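Local coordinates for protein alpha-L-rhamnosidase (Streptomyces avermitilis, PDB 3W5M) that hydrolyses terminal non-reducing alpha-L-rhamnose residues, releasing L-rhamnose from citrus flavonoids and gum arabic, at residues N690-W704 with L716-L730. Sequence-based numbering, arbitrary orientation.
Sequences NGVAGWGDAGVTVPW and LADALPSVHAWLRYL
Trp726 meets Asp697, Gly696 and Gly691 with three parts of one indole, which a chi1 of 172° swings off helix 713-732 toward the 690-697 loop. Gly696 O lies over one face and Leu730 CD1 of its own helix over the other. Trp726 NE1 donates to Asp697 OD1 at 2.9 Å; OD1 sits almost in the indole plane, whereas NE1 comes from 57° above the carboxylate plane. OD1 also hydrogen-bonds Ser767 OG, and OD2 accepts from Gly694 N, tying the loop before the Trp695-Ala698 turn to the buried carboxylate. At the far rim, Gly691 CA lies 3.7 Å from Trp726 CZ3, with no room for a beta carbon beside Tyr729 OH, which a water links to Gly691 O. Replacing Trp726 by alanine is likely to cost Asp697 OD1 its indole donor and open a gap beside Gly691 and Gly696. Val700 CG2 stands 3.6 Å from Trp726 CD1, and Pro703 CG rests on Ala719 CB, also at 3.6 Å. Rhamnose-binding Trp695, in the same loop, turns its ring away. Segments 698-704 and 716-730 run nearly antiparallel (signed crossing angle -153°) within the catalytic (alpha/alpha)6-barrel, with helices 641-654, 658-671 and 756-777 packed around them.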
ATOM      1  N   ASN A 690      -3.636  11.395  16.713  1.00 26.71           N
ATOM      2  CA  ASN A 690      -2.764  10.402  17.350  1.00 27.30           C
ATOM      3  C   ASN A 690      -3.312  10.017  18.721  1.00 29.86           C
ATOM      4  O   ASN A 690      -4.258  10.642  19.212  1.00 28.80           O
ATOM      5  CB  ASN A 690      -1.336  10.954  17.513  1.00 27.75           C
ATOM      6  CG  ASN A 690      -1.279  12.218  18.341  1.00 29.96           C
ATOM      7  OD1 ASN A 690      -1.494  12.201  19.560  1.00 29.81           O
ATOM      8  ND2 ASN A 690      -0.974  13.334  17.685  1.00 30.50           N
ATOM      9  N   GLY A 691      -2.709   9.011  19.346  1.00 27.29           N
ATOM     10  CA  GLY A 691      -3.090   8.627  20.722  1.00 26.05           C
ATOM     11  C   GLY A 691      -4.431   7.937  20.856  1.00 25.67           C
ATOM     12  O   GLY A 691      -5.061   7.983  21.926  1.00 25.84           O
ATOM     13  N   VAL A 692      -4.859   7.251  19.798  1.00 24.20           N
ATOM     14  CA  VAL A 692      -6.148   6.619  19.766  1.00 24.54           C
ATOM     15  C   VAL A 692      -6.054   5.130  20.036  1.00 25.18           C
ATOM     16  O   VAL A 692      -5.376   4.389  19.286  1.00 23.37           O
ATOM     17  CB  VAL A 692      -6.824   6.827  18.389  1.00 25.44           C
ATOM     18  CG1 VAL A 692      -8.077   5.966  18.242  1.00 25.42           C
ATOM     19  CG2 VAL A 692      -7.087   8.307  18.152  1.00 26.84           C
ATOM     20  N   ALA A 693      -6.786   4.683  21.061  1.00 23.98           N
ATOM     21  CA  ALA A 693      -6.922   3.256  21.375  1.00 24.14           C
ATOM     22  C   ALA A 693      -7.351   2.369  20.218  1.00 23.24           C
ATOM     23  O   ALA A 693      -8.360   2.632  19.577  1.00 24.08           O
ATOM     24  CB  ALA A 693      -7.897   3.069  22.533  1.00 26.02           C
ATOM     25  N   GLY A 694      -6.605   1.280  20.004  1.00 22.09           N
ATOM     26  CA  GLY A 694      -6.888   0.297  18.966  1.00 22.44           C
ATOM     27  C   GLY A 694      -6.285   0.722  17.630  1.00 22.93           C
ATOM     28  O   GLY A 694      -6.276  -0.060  16.674  1.00 25.79           O
ATOM     29  N   TRP A 695      -5.796   1.955  17.576  1.00 20.87           N
ATOM     30  CA  TRP A 695      -5.158   2.497  16.376  1.00 21.73           C
ATOM     31  C   TRP A 695      -3.654   2.578  16.703  1.00 20.73           C
ATOM     32  O   TRP A 695      -2.894   1.699  16.312  1.00 20.21           O
ATOM     33  CB  TRP A 695      -5.810   3.848  15.942  1.00 22.17           C
ATOM     34  CG  TRP A 695      -6.920   3.627  14.913  1.00 23.00           C
ATOM     35  CD1 TRP A 695      -6.876   3.944  13.566  1.00 23.52           C
ATOM     36  CD2 TRP A 695      -8.170   2.963  15.120  1.00 23.15           C
ATOM     37  NE1 TRP A 695      -8.029   3.559  12.952  1.00 23.65           N
ATOM     38  CE2 TRP A 695      -8.842   2.939  13.872  1.00 23.41           C
ATOM     39  CE3 TRP A 695      -8.823   2.427  16.252  1.00 23.61           C
ATOM     40  CZ2 TRP A 695     -10.110   2.377  13.716  1.00 23.89           C
ATOM     41  CZ3 TRP A 695     -10.087   1.868  16.094  1.00 23.28           C
ATOM     42  CH2 TRP A 695     -10.715   1.842  14.839  1.00 24.53           C
ATOM     43  N   GLY A 696      -3.256   3.563  17.503  1.00 20.88           N
ATOM     44  CA  GLY A 696      -1.875   3.730  17.931  1.00 21.64           C
ATOM     45  C   GLY A 696      -1.283   2.459  18.505  1.00 21.14           C
ATOM     46  O   GLY A 696      -0.055   2.244  18.409  1.00 21.24           O
ATOM     47  N   ASP A 697      -2.136   1.585  19.061  1.00 20.83           N
ATOM     48  CA  ASP A 697      -1.674   0.307  19.610  1.00 22.42           C
ATOM     49  C   ASP A 697      -1.046  -0.673  18.614  1.00 20.40           C
ATOM     50  O   ASP A 697      -0.429  -1.654  19.029  1.00 19.38           O
ATOM     51  CB  ASP A 697      -2.787  -0.357  20.407  1.00 22.90           C
ATOM     52  CG  ASP A 697      -3.180   0.492  21.588  1.00 25.84           C
ATOM     53  OD1 ASP A 697      -2.407   0.515  22.582  1.00 25.02           O
ATOM     54  OD2 ASP A 697      -4.218   1.186  21.473  1.00 28.79           O
ATOM     55  N   ALA A 698      -1.176  -0.392  17.314  1.00 19.53           N
ATOM     56  CA  ALA A 698      -0.475  -1.155  16.306  1.00 20.41           C
ATOM     57  C   ALA A 698       1.018  -1.208  16.577  1.00 19.94           C
ATOM     58  O   ALA A 698       1.672  -2.195  16.237  1.00 20.32           O
ATOM     59  CB  ALA A 698      -0.741  -0.588  14.914  1.00 20.04           C
ATOM     60  N   GLY A 699       1.554  -0.145  17.163  1.00 18.90           N
ATOM     61  CA  GLY A 699       2.975  -0.076  17.571  1.00 20.51           C
ATOM     62  C   GLY A 699       3.425  -1.172  18.538  1.00 21.41           C
ATOM     63  O   GLY A 699       4.618  -1.459  18.637  1.00 21.11           O
ATOM     64  N   VAL A 700       2.467  -1.753  19.275  1.00 21.35           N
ATOM     65  CA  VAL A 700       2.686  -2.881  20.178  1.00 20.11           C
ATOM     66  C   VAL A 700       2.224  -4.219  19.569  1.00 20.75           C
ATOM     67  O   VAL A 700       2.950  -5.235  19.603  1.00 20.03           O
ATOM     68  CB  VAL A 700       1.914  -2.668  21.518  1.00 20.53           C
ATOM     69  CG1 VAL A 700       2.473  -3.608  22.589  1.00 20.62           C
ATOM     70  CG2 VAL A 700       1.956  -1.209  21.940  1.00 20.34           C
ATOM     71  N   THR A 701       1.028  -4.226  18.975  1.00 19.22           N
ATOM     72  CA  THR A 701       0.395  -5.470  18.545  1.00 19.49           C
ATOM     73  C   THR A 701       0.996  -6.032  17.271  1.00 20.79           C
ATOM     74  O   THR A 701       1.011  -7.230  17.074  1.00 21.60           O
ATOM     75  CB  THR A 701      -1.119  -5.324  18.290  1.00 21.63           C
ATOM     76  OG1 THR A 701      -1.341  -4.322  17.303  1.00 21.45           O
ATOM     77  CG2 THR A 701      -1.871  -4.895  19.578  1.00 18.64           C
ATOM     78  N   VAL A 702       1.461  -5.148  16.409  1.00 18.79           N
ATOM     79  CA  VAL A 702       2.037  -5.607  15.134  1.00 19.14           C
ATOM     80  C   VAL A 702       3.444  -6.262  15.337  1.00 18.51           C
ATOM     81  O   VAL A 702       3.709  -7.335  14.776  1.00 20.46           O
ATOM     82  CB  VAL A 702       1.987  -4.494  14.070  1.00 18.14           C
ATOM     83  CG1 VAL A 702       2.637  -4.985  12.800  1.00 18.92           C
ATOM     84  CG2 VAL A 702       0.521  -4.140  13.726  1.00 18.73           C
ATOM     85  N   PRO A 703       4.335  -5.650  16.150  1.00 18.83           N
ATOM     86  CA  PRO A 703       5.558  -6.393  16.482  1.00 18.66           C
ATOM     87  C   PRO A 703       5.257  -7.728  17.142  1.00 19.25           C
ATOM     88  O   PRO A 703       5.901  -8.744  16.851  1.00 16.71           O
ATOM     89  CB  PRO A 703       6.299  -5.446  17.430  1.00 19.40           C
ATOM     90  CG  PRO A 703       5.839  -4.090  17.015  1.00 19.30           C
ATOM     91  CD  PRO A 703       4.416  -4.248  16.594  1.00 18.16           C
ATOM     92  N   TRP A 704       4.256  -7.762  18.035  1.00 20.30           N
ATOM     93  CA  TRP A 704       3.940  -9.024  18.678  1.00 20.38           C
ATOM     94  C   TRP A 704       3.410 -10.053  17.695  1.00 20.21           C
ATOM     95  O   TRP A 704       3.783 -11.228  17.752  1.00 19.76           O
ATOM     96  CB  TRP A 704       2.935  -8.830  19.834  1.00 20.72           C
ATOM     97  CG  TRP A 704       2.770 -10.081  20.628  1.00 24.31           C
ATOM     98  CD1 TRP A 704       1.671 -10.892  20.672  1.00 23.67           C
ATOM     99  CD2 TRP A 704       3.758 -10.690  21.477  1.00 25.79           C
ATOM    100  NE1 TRP A 704       1.904 -11.966  21.515  1.00 25.32           N
ATOM    101  CE2 TRP A 704       3.172 -11.872  22.020  1.00 25.85           C
ATOM    102  CE3 TRP A 704       5.079 -10.351  21.837  1.00 25.08           C
ATOM    103  CZ2 TRP A 704       3.865 -12.725  22.895  1.00 26.37           C
ATOM    104  CZ3 TRP A 704       5.774 -11.203  22.721  1.00 24.72           C
ATOM    105  CH2 TRP A 704       5.154 -12.374  23.240  1.00 24.64           C
ATOM    106  N   LEU A 716      11.013  -7.253  18.017  1.00 19.01           N
ATOM    107  CA  LEU A 716      10.667  -6.862  19.393  1.00 20.68           C
ATOM    108  C   LEU A 716      11.687  -5.908  19.987  1.00 21.52           C
ATOM    109  O   LEU A 716      11.327  -4.883  20.577  1.00 22.18           O
ATOM    110  CB  LEU A 716      10.525  -8.088  20.294  1.00 20.51           C
ATOM    111  CG  LEU A 716       9.470  -9.137  19.964  1.00 19.23           C
ATOM    112  CD1 LEU A 716       9.496 -10.167  21.080  1.00 21.42           C
ATOM    113  CD2 LEU A 716       8.073  -8.521  19.809  1.00 21.29           C
ATOM    114  N   ALA A 717      12.972  -6.229  19.831  1.00 21.61           N
ATOM    115  CA  ALA A 717      14.011  -5.341  20.347  1.00 22.70           C
ATOM    116  C   ALA A 717      13.892  -3.912  19.774  1.00 23.03           C
ATOM    117  O   ALA A 717      14.053  -2.933  20.487  1.00 22.55           O
ATOM    118  CB  ALA A 717      15.396  -5.947  20.129  1.00 23.08           C
ATOM    119  N   ASP A 718      13.558  -3.793  18.493  1.00 22.67           N
ATOM    120  CA  ASP A 718      13.494  -2.495  17.855  1.00 22.86           C
ATOM    121  C   ASP A 718      12.227  -1.716  18.231  1.00 21.88           C
ATOM    122  O   ASP A 718      12.210  -0.500  18.112  1.00 23.63           O
ATOM    123  CB  ASP A 718      13.558  -2.664  16.317  1.00 25.58           C
ATOM    124  CG  ASP A 718      14.950  -3.050  15.822  1.00 31.87           C
ATOM    125  OD1 ASP A 718      15.952  -2.914  16.569  1.00 34.15           O
ATOM    126  OD2 ASP A 718      15.055  -3.490  14.654  1.00 34.11           O
ATOM    127  N   ALA A 719      11.192  -2.426  18.693  1.00 21.20           N
ATOM    128  CA  ALA A 719       9.876  -1.843  19.008  1.00 20.18           C
ATOM    129  C   ALA A 719       9.808  -1.462  20.485  1.00 20.97           C
ATOM    130  O   ALA A 719       9.152  -0.493  20.843  1.00 20.61           O
ATOM    131  CB  ALA A 719       8.762  -2.837  18.689  1.00 20.42           C
ATOM    132  N   LEU A 720      10.524  -2.191  21.336  1.00 22.56           N
ATOM    133  CA  LEU A 720      10.271  -2.037  22.787  1.00 25.39           C
ATOM    134  C   LEU A 720      10.424  -0.605  23.357  1.00 24.62           C
ATOM    135  O   LEU A 720       9.540  -0.175  24.082  1.00 24.74           O
ATOM    136  CB  LEU A 720      10.968  -3.139  23.635  1.00 26.48           C
ATOM    137  CG  LEU A 720      10.517  -3.240  25.101  1.00 28.83           C
ATOM    138  CD1 LEU A 720       9.020  -3.506  25.239  1.00 28.09           C
ATOM    139  CD2 LEU A 720      11.339  -4.298  25.838  1.00 32.31           C
ATOM    140  N   PRO A 721      11.480   0.164  22.984  1.00 25.52           N
ATOM    141  CA  PRO A 721      11.564   1.568  23.461  1.00 24.45           C
ATOM    142  C   PRO A 721      10.391   2.475  23.044  1.00 24.16           C
ATOM    143  O   PRO A 721       9.931   3.305  23.842  1.00 23.48           O
ATOM    144  CB  PRO A 721      12.887   2.067  22.859  1.00 26.47           C
ATOM    145  CG  PRO A 721      13.678   0.806  22.623  1.00 27.06           C
ATOM    146  CD  PRO A 721      12.675  -0.210  22.195  1.00 25.24           C
ATOM    147  N   SER A 722       9.900   2.328  21.811  1.00 22.86           N
ATOM    148  CA  SER A 722       8.702   3.085  21.363  1.00 21.56           C
ATOM    149  C   SER A 722       7.454   2.649  22.142  1.00 22.33           C
ATOM    150  O   SER A 722       6.585   3.470  22.415  1.00 22.77           O
ATOM    151  CB  SER A 722       8.458   2.940  19.847  1.00 20.76           C
ATOM    152  OG  SER A 722       8.068   1.617  19.520  1.00 20.84           O
ATOM    153  N   VAL A 723       7.401   1.367  22.513  1.00 22.01           N
ATOM    154  CA  VAL A 723       6.297   0.795  23.294  1.00 23.00           C
ATOM    155  C   VAL A 723       6.315   1.419  24.709  1.00 23.01           C
ATOM    156  O   VAL A 723       5.278   1.864  25.192  1.00 22.43           O
ATOM    157  CB  VAL A 723       6.378  -0.747  23.341  1.00 22.55           C
ATOM    158  CG1 VAL A 723       5.446  -1.345  24.404  1.00 22.83           C
ATOM    159  CG2 VAL A 723       6.031  -1.336  21.971  1.00 23.67           C
ATOM    160  N   HIS A 724       7.497   1.470  25.330  1.00 24.67           N
ATOM    161  CA  HIS A 724       7.679   2.167  26.626  1.00 25.91           C
ATOM    162  C   HIS A 724       7.162   3.597  26.545  1.00 25.61           C
ATOM    163  O   HIS A 724       6.416   4.041  27.433  1.00 25.50           O
ATOM    164  CB  HIS A 724       9.152   2.134  27.100  1.00 27.92           C
ATOM    165  CG  HIS A 724       9.366   2.713  28.473  1.00 31.99           C
ATOM    166  ND1 HIS A 724       9.385   1.937  29.616  1.00 36.24           N
ATOM    167  CD2 HIS A 724       9.551   3.990  28.888  1.00 37.70           C
ATOM    168  CE1 HIS A 724       9.579   2.709  30.675  1.00 38.25           C
ATOM    169  NE2 HIS A 724       9.682   3.961  30.262  1.00 40.02           N
ATOM    170  N   ALA A 725       7.535   4.324  25.485  1.00 23.16           N
ATOM    171  CA  ALA A 725       7.138   5.713  25.352  1.00 23.30           C
ATOM    172  C   ALA A 725       5.624   5.850  25.169  1.00 22.25           C
ATOM    173  O   ALA A 725       5.037   6.824  25.636  1.00 24.21           O
ATOM    174  CB  ALA A 725       7.888   6.386  24.214  1.00 22.10           C
ATOM    175  N   TRP A 726       5.008   4.870  24.493  1.00 21.78           N
ATOM    176  CA  TRP A 726       3.558   4.835  24.255  1.00 20.94           C
ATOM    177  C   TRP A 726       2.857   4.620  25.584  1.00 23.11           C
ATOM    178  O   TRP A 726       1.886   5.331  25.886  1.00 23.23           O
ATOM    179  CB  TRP A 726       3.222   3.714  23.274  1.00 19.93           C
ATOM    180  CG  TRP A 726       1.790   3.365  23.015  1.00 19.34           C
ATOM    181  CD1 TRP A 726       1.247   2.118  23.076  1.00 20.16           C
ATOM    182  CD2 TRP A 726       0.758   4.225  22.519  1.00 19.29           C
ATOM    183  NE1 TRP A 726      -0.056   2.132  22.661  1.00 20.08           N
ATOM    184  CE2 TRP A 726      -0.397   3.425  22.346  1.00 19.56           C
ATOM    185  CE3 TRP A 726       0.691   5.603  22.223  1.00 19.40           C
ATOM    186  CZ2 TRP A 726      -1.614   3.938  21.883  1.00 19.51           C
ATOM    187  CZ3 TRP A 726      -0.557   6.134  21.775  1.00 19.50           C
ATOM    188  CH2 TRP A 726      -1.680   5.292  21.620  1.00 19.84           C
ATOM    189  N   LEU A 727       3.364   3.682  26.391  1.00 23.06           N
ATOM    190  CA  LEU A 727       2.711   3.367  27.682  1.00 24.24           C
ATOM    191  C   LEU A 727       2.792   4.555  28.626  1.00 25.67           C
ATOM    192  O   LEU A 727       1.842   4.827  29.405  1.00 28.53           O
ATOM    193  CB  LEU A 727       3.323   2.112  28.334  1.00 23.12           C
ATOM    194  CG  LEU A 727       2.958   0.757  27.704  1.00 24.71           C
ATOM    195  CD1 LEU A 727       3.834  -0.358  28.249  1.00 24.32           C
ATOM    196  CD2 LEU A 727       1.478   0.407  27.831  1.00 23.52           C
ATOM    197  N   ARG A 728       3.926   5.253  28.577  1.00 23.85           N
ATOM    198  CA  ARG A 728       4.152   6.455  29.373  1.00 26.36           C
ATOM    199  C   ARG A 728       3.174   7.559  28.959  1.00 28.39           C
ATOM    200  O   ARG A 728       2.556   8.218  29.820  1.00 26.12           O
ATOM    201  CB  ARG A 728       5.603   6.898  29.277  1.00 28.44           C
ATOM    202  CG  ARG A 728       5.884   8.295  29.783  1.00 33.04           C
ATOM    203  CD  ARG A 728       7.319   8.661  29.481  1.00 38.82           C
ATOM    204  NE  ARG A 728       8.249   7.927  30.334  1.00 44.51           N
ATOM    205  CZ  ARG A 728       9.569   7.901  30.142  1.00 49.50           C
ATOM    206  NH1 ARG A 728      10.099   8.563  29.119  1.00 48.77           N
ATOM    207  NH2 ARG A 728      10.357   7.213  30.970  1.00 47.62           N
ATOM    208  N   TYR A 729       3.002   7.728  27.647  1.00 25.75           N
ATOM    209  CA  TYR A 729       1.973   8.607  27.104  1.00 25.63           C
ATOM    210  C   TYR A 729       0.585   8.226  27.607  1.00 25.39           C
ATOM    211  O   TYR A 729      -0.191   9.098  28.008  1.00 29.68           O
ATOM    212  CB  TYR A 729       1.983   8.595  25.550  1.00 24.06           C
ATOM    213  CG  TYR A 729       0.764   9.276  24.952  1.00 23.20           C
ATOM    214  CD1 TYR A 729       0.759  10.652  24.702  1.00 22.90           C
ATOM    215  CD2 TYR A 729      -0.399   8.543  24.666  1.00 23.35           C
ATOM    216  CE1 TYR A 729      -0.374  11.279  24.186  1.00 23.62           C
ATOM    217  CE2 TYR A 729      -1.510   9.154  24.114  1.00 23.75           C
ATOM    218  CZ  TYR A 729      -1.497  10.515  23.898  1.00 23.38           C
ATOM    219  OH  TYR A 729      -2.618  11.090  23.378  1.00 26.84           O
ATOM    220  N   LEU A 730       0.264   6.941  27.594  1.00 24.69           N
ATOM    221  CA  LEU A 730      -1.078   6.498  27.939  1.00 26.50           C
ATOM    222  C   LEU A 730      -1.361   6.688  29.433  1.00 30.05           C
ATOM    223  O   LEU A 730      -2.483   7.007  29.822  1.00 32.91           O
ATOM    224  CB  LEU A 730      -1.272   5.035  27.566  1.00 23.45           C
ATOM    225  CG  LEU A 730      -1.411   4.729  26.058  1.00 22.49           C
ATOM    226  CD1 LEU A 730      -1.406   3.223  25.870  1.00 22.28           C
ATOM    227  CD2 LEU A 730      -2.658   5.356  25.425  1.00 22.00           C
TER
HETATM  228  O   HOH W   1      -5.100  10.129  24.166  1.00 33.53           O
HETATM  229  O   HOH W   2       6.911  -0.028  17.480  1.00 20.91           O